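Local structure of 3-keto-5-aminohexanoate cleavage enzyme (Ralstonia eutropha, 3C6C) at residues Glu56-Ala62 and Thr281-Glu287; Leu102-Ala108 and Arg132-Leu136; Phe188-Ile193 and Tyr230-Ile235. The protein probably cleaves 3-keto-5-aminohexanoate or a related beta-keto acid as a metal-dependent TIM-barrel enzyme, its metal site here holding nickel. All coordinates share one frame; numbering follows the deposited sequence.

Interaction 1: residues Glu56-Ala62 and Thr281-Glu287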
ATOM      1  N   GLU A  56      -3.967 -21.505  32.675  1.00 17.29           N
ATOM      2  CA  GLU A  56      -5.209 -20.735  32.480  1.00 17.97           C
ATOM      3  C   GLU A  56      -5.373 -20.320  31.009  1.00 17.92           C
ATOM      4  O   GLU A  56      -6.445 -20.459  30.395  1.00 18.18           O
ATOM      5  CB  GLU A  56      -5.164 -19.488  33.384  1.00 19.01           C
ATOM      6  CG  GLU A  56      -6.311 -18.492  33.254  1.00 17.72           C
ATOM      7  CD  GLU A  56      -6.033 -17.254  34.089  1.00 23.54           C
ATOM      8  OE1 GLU A  56      -6.122 -17.327  35.336  1.00 27.02           O
ATOM      9  OE2 GLU A  56      -5.698 -16.212  33.535  1.00 24.26           O
ATOM     10  N   ALA A  57      -4.281 -19.839  30.437  1.00 16.79           N
ATOM     11  CA  ALA A  57      -4.272 -19.464  29.018  1.00 17.11           C
ATOM     12  C   ALA A  57      -4.551 -20.684  28.128  1.00 16.33           C
ATOM     13  O   ALA A  57      -5.364 -20.631  27.212  1.00 19.24           O
ATOM     14  CB  ALA A  57      -2.944 -18.790  28.614  1.00 15.14           C
ATOM     15  N   ALA A  58      -3.903 -21.806  28.454  1.00 17.71           N
ATOM     16  CA  ALA A  58      -4.086 -23.053  27.695  1.00 17.45           C
ATOM     17  C   ALA A  58      -5.549 -23.481  27.711  1.00 16.21           C
ATOM     18  O   ALA A  58      -6.146 -23.843  26.697  1.00 17.56           O
ATOM     19  CB  ALA A  58      -3.183 -24.188  28.266  1.00 16.63           C
ATOM     20  N   LYS A  59      -6.129 -23.438  28.903  1.00 16.52           N
ATOM     21  CA  LYS A  59      -7.488 -23.909  29.086  1.00 18.82           C
ATOM     22  C   LYS A  59      -8.483 -23.033  28.322  1.00 17.98           C
ATOM     23  O   LYS A  59      -9.559 -23.474  27.930  1.00 18.88           O
ATOM     24  CB  LYS A  59      -7.857 -23.993  30.570  1.00 20.08           C
ATOM     25  CG  LYS A  59      -7.258 -25.188  31.253  1.00 22.31           C
ATOM     26  CD  LYS A  59      -7.539 -25.148  32.744  1.00 27.40           C
ATOM     27  CE  LYS A  59      -6.959 -26.345  33.496  1.00 32.53           C
ATOM     28  NZ  LYS A  59      -7.144 -26.161  34.981  1.00 37.30           N
ATOM     29  N   ALA A  60      -8.105 -21.779  28.120  1.00 19.81           N
ATOM     30  CA  ALA A  60      -8.940 -20.834  27.355  1.00 17.57           C
ATOM     31  C   ALA A  60      -8.750 -20.984  25.828  1.00 18.12           C
ATOM     32  O   ALA A  60      -9.499 -20.397  25.045  1.00 18.35           O
ATOM     33  CB  ALA A  60      -8.685 -19.398  27.788  1.00 16.47           C
ATOM     34  N   GLY A  61      -7.744 -21.770  25.442  1.00 17.27           N
ATOM     35  CA  GLY A  61      -7.462 -22.120  24.054  1.00 17.94           C
ATOM     36  C   GLY A  61      -6.126 -21.683  23.452  1.00 18.18           C
ATOM     37  O   GLY A  61      -5.882 -21.853  22.263  1.00 17.37           O
ATOM     38  N   ALA A  62      -5.241 -21.133  24.262  1.00 17.99           N
ATOM     39  CA  ALA A  62      -3.927 -20.680  23.768  1.00 16.41           C
ATOM     40  C   ALA A  62      -3.084 -21.850  23.254  1.00 17.40           C
ATOM     41  O   ALA A  62      -3.077 -22.940  23.825  1.00 17.30           O
ATOM     42  CB  ALA A  62      -3.168 -19.870  24.821  1.00 18.17           C
ATOM     43  N   THR A 281      -7.577 -10.872  33.368  1.00 16.93           N
ATOM     44  CA  THR A 281      -6.729 -12.056  33.481  1.00 16.58           C
ATOM     45  C   THR A 281      -6.236 -12.479  32.084  1.00 18.33           C
ATOM     46  O   THR A 281      -6.818 -12.134  31.056  1.00 15.55           O
ATOM     47  CB  THR A 281      -7.476 -13.263  34.113  1.00 18.39           C
ATOM     48  OG1 THR A 281      -8.426 -13.788  33.161  1.00 17.02           O
ATOM     49  CG2 THR A 281      -8.170 -12.889  35.498  1.00 18.54           C
ATOM     50  N   ASN A 282      -5.179 -13.279  32.061  1.00 16.10           N
ATOM     51  CA  ASN A 282      -4.671 -13.837  30.806  1.00 16.42           C
ATOM     52  C   ASN A 282      -5.745 -14.650  30.120  1.00 15.44           C
ATOM     53  O   ASN A 282      -5.960 -14.507  28.926  1.00 17.01           O
ATOM     54  CB  ASN A 282      -3.415 -14.670  31.009  1.00 15.56           C
ATOM     55  CG  ASN A 282      -2.176 -13.814  31.155  1.00 16.15           C
ATOM     56  OD1 ASN A 282      -1.749 -13.164  30.200  1.00 16.74           O
ATOM     57  ND2 ASN A 282      -1.586 -13.820  32.353  1.00 16.16           N
ATOM     58  N   GLY A 283      -6.473 -15.448  30.892  1.00 15.58           N
ATOM     59  CA  GLY A 283      -7.562 -16.255  30.340  1.00 16.02           C
ATOM     60  C   GLY A 283      -8.619 -15.445  29.641  1.00 14.95           C
ATOM     61  O   GLY A 283      -9.131 -15.802  28.576  1.00 16.68           O
ATOM     62  N   GLN A 284      -8.942 -14.313  30.235  1.00 16.36           N
ATOM     63  CA  GLN A 284      -9.986 -13.463  29.656  1.00 16.50           C
ATOM     64  C   GLN A 284      -9.527 -12.892  28.308  1.00 15.70           C
ATOM     65  O   GLN A 284     -10.281 -12.776  27.359  1.00 15.03           O
ATOM     66  CB  GLN A 284     -10.354 -12.342  30.633  1.00 17.90           C
ATOM     67  CG  GLN A 284     -11.154 -12.859  31.770  1.00 15.67           C
ATOM     68  CD  GLN A 284     -11.261 -11.895  32.930  1.00 22.07           C
ATOM     69  OE1 GLN A 284     -10.603 -10.866  32.973  1.00 19.30           O
ATOM     70  NE2 GLN A 284     -12.086 -12.265  33.906  1.00 28.11           N
ATOM     71  N   LEU A 285      -8.266 -12.540  28.245  1.00 14.48           N
ATOM     72  CA  LEU A 285      -7.678 -11.962  27.021  1.00 16.15           C
ATOM     73  C   LEU A 285      -7.656 -13.002  25.908  1.00 14.76           C
ATOM     74  O   LEU A 285      -7.996 -12.718  24.768  1.00 16.23           O
ATOM     75  CB  LEU A 285      -6.283 -11.387  27.280  1.00 17.30           C
ATOM     76  CG  LEU A 285      -6.193 -10.173  28.211  1.00 15.70           C
ATOM     77  CD1 LEU A 285      -4.712  -9.786  28.437  1.00 15.10           C
ATOM     78  CD2 LEU A 285      -7.056  -8.964  27.696  1.00 17.83           C
ATOM     79  N   VAL A 286      -7.276 -14.229  26.270  1.00 15.18           N
ATOM     80  CA  VAL A 286      -7.278 -15.348  25.334  1.00 16.41           C
ATOM     81  C   VAL A 286      -8.698 -15.609  24.846  1.00 15.47           C
ATOM     82  O   VAL A 286      -8.943 -15.834  23.667  1.00 16.21           O
ATOM     83  CB  VAL A 286      -6.659 -16.642  25.950  1.00 15.08           C
ATOM     84  CG1 VAL A 286      -6.874 -17.829  25.005  1.00 17.54           C
ATOM     85  CG2 VAL A 286      -5.121 -16.478  26.230  1.00 14.89           C
ATOM     86  N   GLU A 287      -9.652 -15.583  25.768  1.00 17.42           N
ATOM     87  CA  GLU A 287     -11.051 -15.888  25.430  1.00 17.92           C
ATOM     88  C   GLU A 287     -11.593 -14.875  24.444  1.00 17.58           C
ATOM     89  O   GLU A 287     -12.256 -15.209  23.450  1.00 17.08           O
ATOM     90  CB  GLU A 287     -11.913 -15.902  26.687  1.00 18.32           C
ATOM     91  CG  GLU A 287     -13.379 -16.077  26.418  1.00 26.83           C
ATOM     92  CD  GLU A 287     -14.208 -16.027  27.712  1.00 40.82           C
ATOM     93  OE1 GLU A 287     -13.719 -15.448  28.724  1.00 49.39           O
ATOM     94  OE2 GLU A 287     -15.340 -16.567  27.701  1.00 46.98           O
TER
HETATM   95  O   HOH W   1      -3.700 -14.502  34.394  1.00 16.13           O

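Interaction 2: residues Leu102-Ala108 and Arg132-Leu136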
ATOM      1  N   LEU A 102      10.131 -19.384  25.766  1.00 16.63           N
ATOM      2  CA  LEU A 102      10.835 -18.631  26.799  1.00 17.70           C
ATOM      3  C   LEU A 102      11.506 -17.405  26.214  1.00 17.42           C
ATOM      4  O   LEU A 102      12.113 -17.445  25.148  1.00 18.31           O
ATOM      5  CB  LEU A 102      11.902 -19.478  27.510  1.00 13.95           C
ATOM      6  CG  LEU A 102      11.439 -20.724  28.266  1.00 15.97           C
ATOM      7  CD1 LEU A 102      12.638 -21.339  29.042  1.00 17.51           C
ATOM      8  CD2 LEU A 102      10.181 -20.496  29.111  1.00 21.15           C
ATOM      9  N   THR A 103      11.371 -16.295  26.933  1.00 17.86           N
ATOM     10  CA  THR A 103      12.067 -15.089  26.531  1.00 17.83           C
ATOM     11  C   THR A 103      13.579 -15.337  26.545  1.00 21.51           C
ATOM     12  O   THR A 103      14.136 -15.973  27.447  1.00 19.34           O
ATOM     13  CB  THR A 103      11.740 -13.861  27.419  1.00 18.41           C
ATOM     14  OG1 THR A 103      12.359 -12.701  26.838  1.00 20.57           O
ATOM     15  CG2 THR A 103      12.260 -14.066  28.864  1.00 17.64           C
ATOM     16  N   CYS A 104      14.218 -14.815  25.513  1.00 20.15           N
ATOM     17  CA  CYS A 104      15.670 -14.745  25.477  1.00 25.15           C
ATOM     18  C   CYS A 104      16.110 -13.373  24.997  1.00 28.79           C
ATOM     19  O   CYS A 104      17.160 -13.231  24.368  1.00 30.39           O
ATOM     20  CB  CYS A 104      16.233 -15.856  24.602  1.00 22.94           C
ATOM     21  SG  CYS A 104      17.930 -16.301  25.057  1.00 27.39           S
ATOM     22  N   GLY A 105      15.256 -12.392  25.282  1.00 28.87           N
ATOM     23  CA  GLY A 105      15.499 -10.971  24.978  1.00 30.93           C
ATOM     24  C   GLY A 105      16.424 -10.319  25.991  1.00 33.92           C
ATOM     25  O   GLY A 105      16.959  -9.220  25.817  1.00 35.38           O
ATOM     26  N   LEU A 106      16.607 -11.068  27.053  1.00 34.78           N
ATOM     27  CA  LEU A 106      17.461 -10.690  28.214  1.00 35.74           C
ATOM     28  C   LEU A 106      18.940 -10.491  27.886  1.00 34.78           C
ATOM     29  O   LEU A 106      19.465 -11.052  26.934  1.00 37.41           O
ATOM     30  CB  LEU A 106      17.322 -11.759  29.310  1.00 36.80           C
ATOM     31  CG  LEU A 106      17.603 -13.232  28.900  1.00 41.36           C
ATOM     32  CD1 LEU A 106      19.045 -13.677  29.186  1.00 36.41           C
ATOM     33  CD2 LEU A 106      16.584 -14.166  29.579  1.00 45.13           C
ATOM     34  N   GLY A 107      19.571  -9.631  28.676  1.00 32.78           N
ATOM     35  CA  GLY A 107      21.028  -9.403  28.620  1.00 33.56           C
ATOM     36  C   GLY A 107      21.548  -8.551  27.473  1.00 31.67           C
ATOM     37  O   GLY A 107      22.680  -8.731  27.010  1.00 32.98           O
ATOM     38  N   ALA A 108      20.700  -7.652  26.995  1.00 29.31           N
ATOM     39  CA  ALA A 108      21.010  -6.781  25.860  1.00 28.85           C
ATOM     40  C   ALA A 108      20.739  -5.337  26.249  1.00 28.08           C
ATOM     41  O   ALA A 108      20.536  -4.467  25.418  1.00 28.41           O
ATOM     42  CB  ALA A 108      20.185  -7.167  24.611  1.00 27.57           C
ATOM     43  N   ARG A 132      23.546 -15.833  28.419  1.00 25.78           N
ATOM     44  CA  ARG A 132      22.197 -15.517  27.914  1.00 26.51           C
ATOM     45  C   ARG A 132      21.373 -16.778  27.697  1.00 26.76           C
ATOM     46  O   ARG A 132      20.145 -16.772  27.834  1.00 27.26           O
ATOM     47  CB  ARG A 132      22.256 -14.737  26.605  1.00 26.11           C
ATOM     48  CG  ARG A 132      22.617 -13.291  26.766  1.00 31.20           C
ATOM     49  CD  ARG A 132      22.438 -12.622  25.441  1.00 40.80           C
ATOM     50  NE  ARG A 132      23.132 -11.349  25.305  1.00 44.32           N
ATOM     51  CZ  ARG A 132      22.873 -10.503  24.313  1.00 48.27           C
ATOM     52  NH1 ARG A 132      21.943 -10.846  23.419  1.00 36.24           N
ATOM     53  NH2 ARG A 132      23.524  -9.342  24.212  1.00 49.50           N
ATOM     54  N   VAL A 133      22.045 -17.871  27.373  1.00 24.53           N
ATOM     55  CA  VAL A 133      21.316 -19.065  26.914  1.00 24.29           C
ATOM     56  C   VAL A 133      21.233 -20.129  28.008  1.00 24.47           C
ATOM     57  O   VAL A 133      20.699 -21.227  27.802  1.00 23.61           O
ATOM     58  CB  VAL A 133      21.898 -19.668  25.593  1.00 25.29           C
ATOM     59  CG1 VAL A 133      21.869 -18.627  24.413  1.00 23.69           C
ATOM     60  CG2 VAL A 133      23.287 -20.253  25.817  1.00 23.23           C
ATOM     61  N   LYS A 134      21.759 -19.794  29.181  1.00 24.13           N
ATOM     62  CA  LYS A 134      21.829 -20.778  30.290  1.00 23.56           C
ATOM     63  C   LYS A 134      20.442 -21.394  30.615  1.00 23.00           C
ATOM     64  O   LYS A 134      20.275 -22.603  30.733  1.00 21.74           O
ATOM     65  CB  LYS A 134      22.473 -20.139  31.536  1.00 25.59           C
ATOM     66  CG  LYS A 134      22.409 -20.973  32.772  1.00 33.47           C
ATOM     67  CD  LYS A 134      22.976 -22.371  32.541  1.00 41.03           C
ATOM     68  CE  LYS A 134      23.091 -23.171  33.871  1.00 43.57           C
ATOM     69  NZ  LYS A 134      22.123 -22.728  34.941  1.00 41.38           N
ATOM     70  N   HIS A 135      19.440 -20.538  30.719  1.00 20.24           N
ATOM     71  CA  HIS A 135      18.079 -21.003  31.043  1.00 19.11           C
ATOM     72  C   HIS A 135      17.505 -21.895  29.955  1.00 20.56           C
ATOM     73  O   HIS A 135      16.731 -22.812  30.220  1.00 20.09           O
ATOM     74  CB  HIS A 135      17.140 -19.844  31.388  1.00 19.80           C
ATOM     75  CG  HIS A 135      16.835 -18.937  30.243  1.00 20.87           C
ATOM     76  ND1 HIS A 135      17.803 -18.201  29.587  1.00 20.19           N
ATOM     77  CD2 HIS A 135      15.658 -18.634  29.641  1.00 20.62           C
ATOM     78  CE1 HIS A 135      17.231 -17.491  28.634  1.00 22.78           C
ATOM     79  NE2 HIS A 135      15.932 -17.733  28.647  1.00 19.70           N
ATOM     80  N   LEU A 136      17.934 -21.647  28.732  1.00 17.71           N
ATOM     81  CA  LEU A 136      17.437 -22.414  27.596  1.00 18.99           C
ATOM     82  C   LEU A 136      18.018 -23.836  27.639  1.00 19.36           C
ATOM     83  O   LEU A 136      17.344 -24.811  27.351  1.00 20.60           O
ATOM     84  CB  LEU A 136      17.776 -21.736  26.268  1.00 19.51           C
ATOM     85  CG  LEU A 136      17.166 -20.361  25.998  1.00 20.15           C
ATOM     86  CD1 LEU A 136      17.521 -19.978  24.546  1.00 16.63           C
ATOM     87  CD2 LEU A 136      15.655 -20.394  26.255  1.00 19.70           C
TER

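Interaction 3: residues Phe188-Ile193 and Tyr230-Ile235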
ATOM      1  N   PHE A 188      11.306  -5.121  14.766  1.00 18.13           N
ATOM      2  CA  PHE A 188      10.796  -3.777  15.087  1.00 18.92           C
ATOM      3  C   PHE A 188      10.816  -2.835  13.900  1.00 18.82           C
ATOM      4  O   PHE A 188      10.439  -1.665  14.008  1.00 19.93           O
ATOM      5  CB  PHE A 188      11.617  -3.160  16.228  1.00 20.41           C
ATOM      6  CG  PHE A 188      11.495  -3.889  17.546  1.00 20.42           C
ATOM      7  CD1 PHE A 188      12.172  -5.079  17.761  1.00 22.13           C
ATOM      8  CD2 PHE A 188      10.750  -3.360  18.576  1.00 26.03           C
ATOM      9  CE1 PHE A 188      12.083  -5.729  18.969  1.00 23.22           C
ATOM     10  CE2 PHE A 188      10.662  -4.013  19.798  1.00 22.75           C
ATOM     11  CZ  PHE A 188      11.331  -5.187  19.983  1.00 23.13           C
ATOM     12  N   SER A 189      11.273  -3.363  12.767  1.00 18.16           N
ATOM     13  CA  SER A 189      11.526  -2.559  11.557  1.00 17.22           C
ATOM     14  C   SER A 189      11.697  -3.439  10.334  1.00 17.95           C
ATOM     15  O   SER A 189      11.892  -4.618  10.466  1.00 17.15           O
ATOM     16  CB  SER A 189      12.811  -1.759  11.718  1.00 19.41           C
ATOM     17  OG  SER A 189      13.938  -2.635  11.706  1.00 16.91           O
ATOM     18  N   PRO A 190      11.671  -2.853   9.146  1.00 17.73           N
ATOM     19  CA  PRO A 190      11.919  -3.669   7.939  1.00 17.43           C
ATOM     20  C   PRO A 190      13.368  -4.166   7.902  1.00 17.25           C
ATOM     21  O   PRO A 190      13.663  -5.263   7.456  1.00 19.20           O
ATOM     22  CB  PRO A 190      11.624  -2.695   6.800  1.00 18.74           C
ATOM     23  CG  PRO A 190      11.716  -1.361   7.399  1.00 18.33           C
ATOM     24  CD  PRO A 190      11.196  -1.502   8.786  1.00 17.65           C
ATOM     25  N   GLY A 191      14.252  -3.317   8.385  1.00 17.90           N
ATOM     26  CA  GLY A 191      15.673  -3.636   8.459  1.00 18.46           C
ATOM     27  C   GLY A 191      15.918  -4.881   9.277  1.00 19.21           C
ATOM     28  O   GLY A 191      16.733  -5.728   8.933  1.00 17.50           O
ATOM     29  N   ASP A 192      15.176  -4.997  10.365  1.00 19.54           N
ATOM     30  CA  ASP A 192      15.257  -6.165  11.229  1.00 17.33           C
ATOM     31  C   ASP A 192      14.834  -7.436  10.471  1.00 17.81           C
ATOM     32  O   ASP A 192      15.434  -8.504  10.625  1.00 17.86           O
ATOM     33  CB  ASP A 192      14.365  -6.018  12.482  1.00 17.85           C
ATOM     34  CG  ASP A 192      14.855  -4.979  13.492  1.00 19.10           C
ATOM     35  OD1 ASP A 192      15.964  -4.378  13.358  1.00 19.05           O
ATOM     36  OD2 ASP A 192      14.072  -4.748  14.461  1.00 18.41           O
ATOM     37  N   ILE A 193      13.777  -7.302   9.676  1.00 17.31           N
ATOM     38  CA  ILE A 193      13.274  -8.414   8.847  1.00 15.51           C
ATOM     39  C   ILE A 193      14.362  -8.855   7.851  1.00 16.10           C
ATOM     40  O   ILE A 193      14.584 -10.046   7.625  1.00 18.28           O
ATOM     41  CB  ILE A 193      11.953  -8.089   8.129  1.00 16.17           C
ATOM     42  CG1 ILE A 193      10.856  -7.873   9.191  1.00 16.96           C
ATOM     43  CG2 ILE A 193      11.590  -9.192   7.131  1.00 18.15           C
ATOM     44  CD1 ILE A 193       9.550  -7.259   8.651  1.00 15.63           C
ATOM     45  N   TYR A 230       2.920  -3.782   4.958  1.00 18.81           N
ATOM     46  CA  TYR A 230       4.242  -3.449   4.385  1.00 17.71           C
ATOM     47  C   TYR A 230       5.303  -4.440   4.856  1.00 18.57           C
ATOM     48  O   TYR A 230       6.041  -5.037   4.053  1.00 18.28           O
ATOM     49  CB  TYR A 230       4.661  -2.010   4.719  1.00 19.15           C
ATOM     50  CG  TYR A 230       6.136  -1.779   4.527  1.00 15.34           C
ATOM     51  CD1 TYR A 230       6.697  -1.774   3.254  1.00 17.78           C
ATOM     52  CD2 TYR A 230       6.975  -1.585   5.609  1.00 17.97           C
ATOM     53  CE1 TYR A 230       8.073  -1.575   3.071  1.00 16.98           C
ATOM     54  CE2 TYR A 230       8.318  -1.380   5.452  1.00 17.95           C
ATOM     55  CZ  TYR A 230       8.875  -1.377   4.175  1.00 20.34           C
ATOM     56  OH  TYR A 230      10.208  -1.173   4.028  1.00 20.01           O
ATOM     57  N   GLN A 231       5.332  -4.654   6.168  1.00 16.98           N
ATOM     58  CA  GLN A 231       6.315  -5.539   6.757  1.00 17.20           C
ATOM     59  C   GLN A 231       6.024  -6.993   6.376  1.00 18.66           C
ATOM     60  O   GLN A 231       6.935  -7.786   6.166  1.00 18.74           O
ATOM     61  CB  GLN A 231       6.500  -5.315   8.259  1.00 16.37           C
ATOM     62  CG  GLN A 231       7.164  -3.996   8.549  1.00 17.33           C
ATOM     63  CD  GLN A 231       7.625  -3.746   9.978  1.00 19.21           C
ATOM     64  OE1 GLN A 231       8.531  -2.939  10.195  1.00 19.80           O
ATOM     65  NE2 GLN A 231       6.987  -4.386  10.959  1.00 16.78           N
ATOM     66  N   ARG A 232       4.751  -7.347   6.282  1.00 18.32           N
ATOM     67  CA  ARG A 232       4.388  -8.719   5.950  1.00 20.24           C
ATOM     68  C   ARG A 232       4.989  -9.095   4.608  1.00 19.90           C
ATOM     69  O   ARG A 232       5.467 -10.209   4.396  1.00 19.59           O
ATOM     70  CB  ARG A 232       2.866  -8.912   5.876  1.00 20.65           C
ATOM     71  CG  ARG A 232       2.445 -10.351   5.514  1.00 20.90           C
ATOM     72  CD  ARG A 232       0.993 -10.431   5.139  1.00 23.80           C
ATOM     73  NE  ARG A 232       0.708  -9.635   3.950  1.00 24.72           N
ATOM     74  CZ  ARG A 232      -0.461  -9.618   3.323  1.00 30.36           C
ATOM     75  NH1 ARG A 232      -1.458 -10.376   3.760  1.00 23.51           N
ATOM     76  NH2 ARG A 232      -0.628  -8.851   2.249  1.00 30.35           N
ATOM     77  N   ASN A 233       4.966  -8.135   3.699  1.00 19.73           N
ATOM     78  CA  ASN A 233       5.368  -8.412   2.318  0.50 20.64           C
ATOM     79  C   ASN A 233       6.885  -8.635   2.193  1.00 20.39           C
ATOM     80  O   ASN A 233       7.351  -9.130   1.167  1.00 22.65           O
ATOM     81  CB  ASN A 233       4.823  -7.338   1.360  0.50 21.76           C
ATOM     82  CG  ASN A 233       3.272  -7.342   1.274  0.50 17.53           C
ATOM     83  OD1 ASN A 233       2.599  -8.276   1.713  0.50 20.74           O
ATOM     84  ND2 ASN A 233       2.717  -6.275   0.721  0.50 19.29           N
ATOM     85  N   LEU A 234       7.623  -8.299   3.255  1.00 17.27           N
ATOM     86  CA  LEU A 234       9.090  -8.525   3.321  1.00 16.12           C
ATOM     87  C   LEU A 234       9.442  -9.880   3.902  1.00 19.35           C
ATOM     88  O   LEU A 234      10.577 -10.353   3.803  1.00 20.28           O
ATOM     89  CB  LEU A 234       9.775  -7.472   4.181  1.00 18.18           C
ATOM     90  CG  LEU A 234       9.686  -6.021   3.694  1.00 18.65           C
ATOM     91  CD1 LEU A 234      10.330  -5.068   4.737  1.00 23.91           C
ATOM     92  CD2 LEU A 234      10.336  -5.858   2.331  1.00 20.57           C
ATOM     93  N   ILE A 235       8.464 -10.489   4.543  1.00 19.85           N
ATOM     94  CA  ILE A 235       8.676 -11.795   5.219  1.00 22.07           C
ATOM     95  C   ILE A 235       8.674 -12.953   4.203  1.00 20.82           C
ATOM     96  O   ILE A 235       7.839 -12.995   3.288  1.00 20.14           O
ATOM     97  CB  ILE A 235       7.688 -11.994   6.388  1.00 22.59           C
ATOM     98  CG1 ILE A 235       8.082 -11.038   7.513  1.00 23.25           C
ATOM     99  CG2 ILE A 235       7.759 -13.435   6.914  1.00 20.84           C
ATOM    100  CD1 ILE A 235       7.091 -10.934   8.619  1.00 22.95           C
TER

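Interaction 1: residues Glu56-Ala62 and Thr281-Glu287
Two outer helices of the TIM barrel, the C-terminal end of helix 47-60 and the N-terminal turn of helix 282-295, meet through E56, A57 and A60 on one side and G283 and V286 on the other. The segment axes approach to 8.1 Å and are nearly parallel, their N-to-C directions 25° apart, with the CA atoms of A57 and G283 at 4.8 Å.

The polar part is the carboxylate of E56. CG lies anti to the backbone N (chi1 175°) and the chain is extended, which carries OE2 over the start of the second helix. There it accepts from G283 N at 2.9 Å, with an N-H...O angle of 159°; the donor arrives on the anti side, somewhat out of the carboxylate plane. A water donates to OE2 and accepts from both N and ND2 of N282; ND2 also donates to V30 O, and OD1 accepts from L268 N. The turn is organised by the T281/Q284 capping box: OG1 of T281 accepts from N of Q284, and N of T281 donates back to OE1 of Q284.

In this helical layer outside the barrel the apolar part centres on V286. Its CG1 touches CB of A60 at 3.7 Å, while CG2 lies 4.0 Å from CB of A57 and faces CB of A62. A Schellman motif at G61, whose phi is positive, ends the first helix, and V286 reaches C28 and V266 on barrel strands.

Interaction 2: residues Leu102-Ala108 and Arg132-Leu136
H135, near the start of helix 134-139, reaches T103 of strand 99-103 of the TIM barrel and L106 in the loop that follows, joining a barrel strand to the helical segment outside. From CB, a chi1 of 67° tucks CG between N and C of its own backbone and turns the ring toward T103. CD2 then passes CD1 of L102 at 4.1 Å, H135 and L102 running antiparallel as they pass. CE1 lies 3.5 Å from CD2 of L106, which approaches obliquely, and SG of C104 is also near CE1. The tip, NE2, donates to the backbone O of T103 at 2.8 Å with an N-H...O angle of 154°. The acceptor is tilted 17° from the ring plane, whereas the donor lies in the carbonyl plane. T103 also touches H66 and H68, two ligands of the nickel ion. CD2 of L136 lies over one face of the H135 ring, toward its rim, while CD1 touches SG of C104 at 3.7 Å. Further along, the R132 guanidinium bonds through NE to V127 O and through NH1 to N164 OD1; G107 O lies over one face, 3.0 Å from NH2 of R132 but poorly angled for a hydrogen bond.

Interaction 3: residues Phe188-Ile193 and Tyr230-Ile235
Apolar contacts between P190 and I193 on one side and Y230, Q231, L234 and I235 on the other make up most of this interface, and no hydrogen bond crosses it. CB of P190 is pressed to CD1 of L234 at 3.4 Å, tight for two carbons. The same CB lies 3.8 Å from CE2 of Y230, while CG of the proline sits in plane at the edge of the tyrosine ring; the two side chains lie roughly perpendicular. I193 uses both branches. CG1 lies beside the backbone N (chi1 -64°) and chi2 is 168°, an extended course that brings CD1 to 3.6 Å from CB of Q231. The other branch, CG2, meets CB of L234 at 3.9 Å and CG1 of I235 at 4.0 Å.

One polar approach is close: OE1 of Q231 rests against the S189-P190 peptide bond, 3.2 Å from C of S189 and 3.3 Å from N of P190, a tertiary amide nitrogen with no hydrogen to give.

Hydrogen bonds instead shape each segment. OG of S189, the N-cap of helix 190-201, accepts from N of D192, and OD2 of D192 accepts from N of F188. A type I turn from R232 to I235 carries the chain away from helix 225-232. Y230 stacks on Y230 of a second subunit, its OH hydrogen-bonded to OG1 of T227 there.

In the TIM barrel the start of helix 190-201 thus meets the end of helix 225-232, with I193 backed by V187 of strand 182-187, and Q231 and I235 by M213 and F211 of strand 210-214.

All three contacts belong to one TIM barrel. Interaction 1, whose segments 56-62 and 281-287 are 219 residues apart, joins an early and a late helix over the seam where strand 23-29 pairs with 264-266 and the barrel closes; its loop contains the other two. Interaction 2, which closes before interaction 3 opens, ties a strand beside the metal site to an outer helix. The centres lie about 25 Å (1 and 2), 29 Å (1 and 3) and 23 Å (2 and 3) apart, and none touches another. Strands 99-103 and 182-187 are linked through strand 143-147. Interaction 3 meets a second subunit, whereas interaction 1 touches no other chain of the assembly.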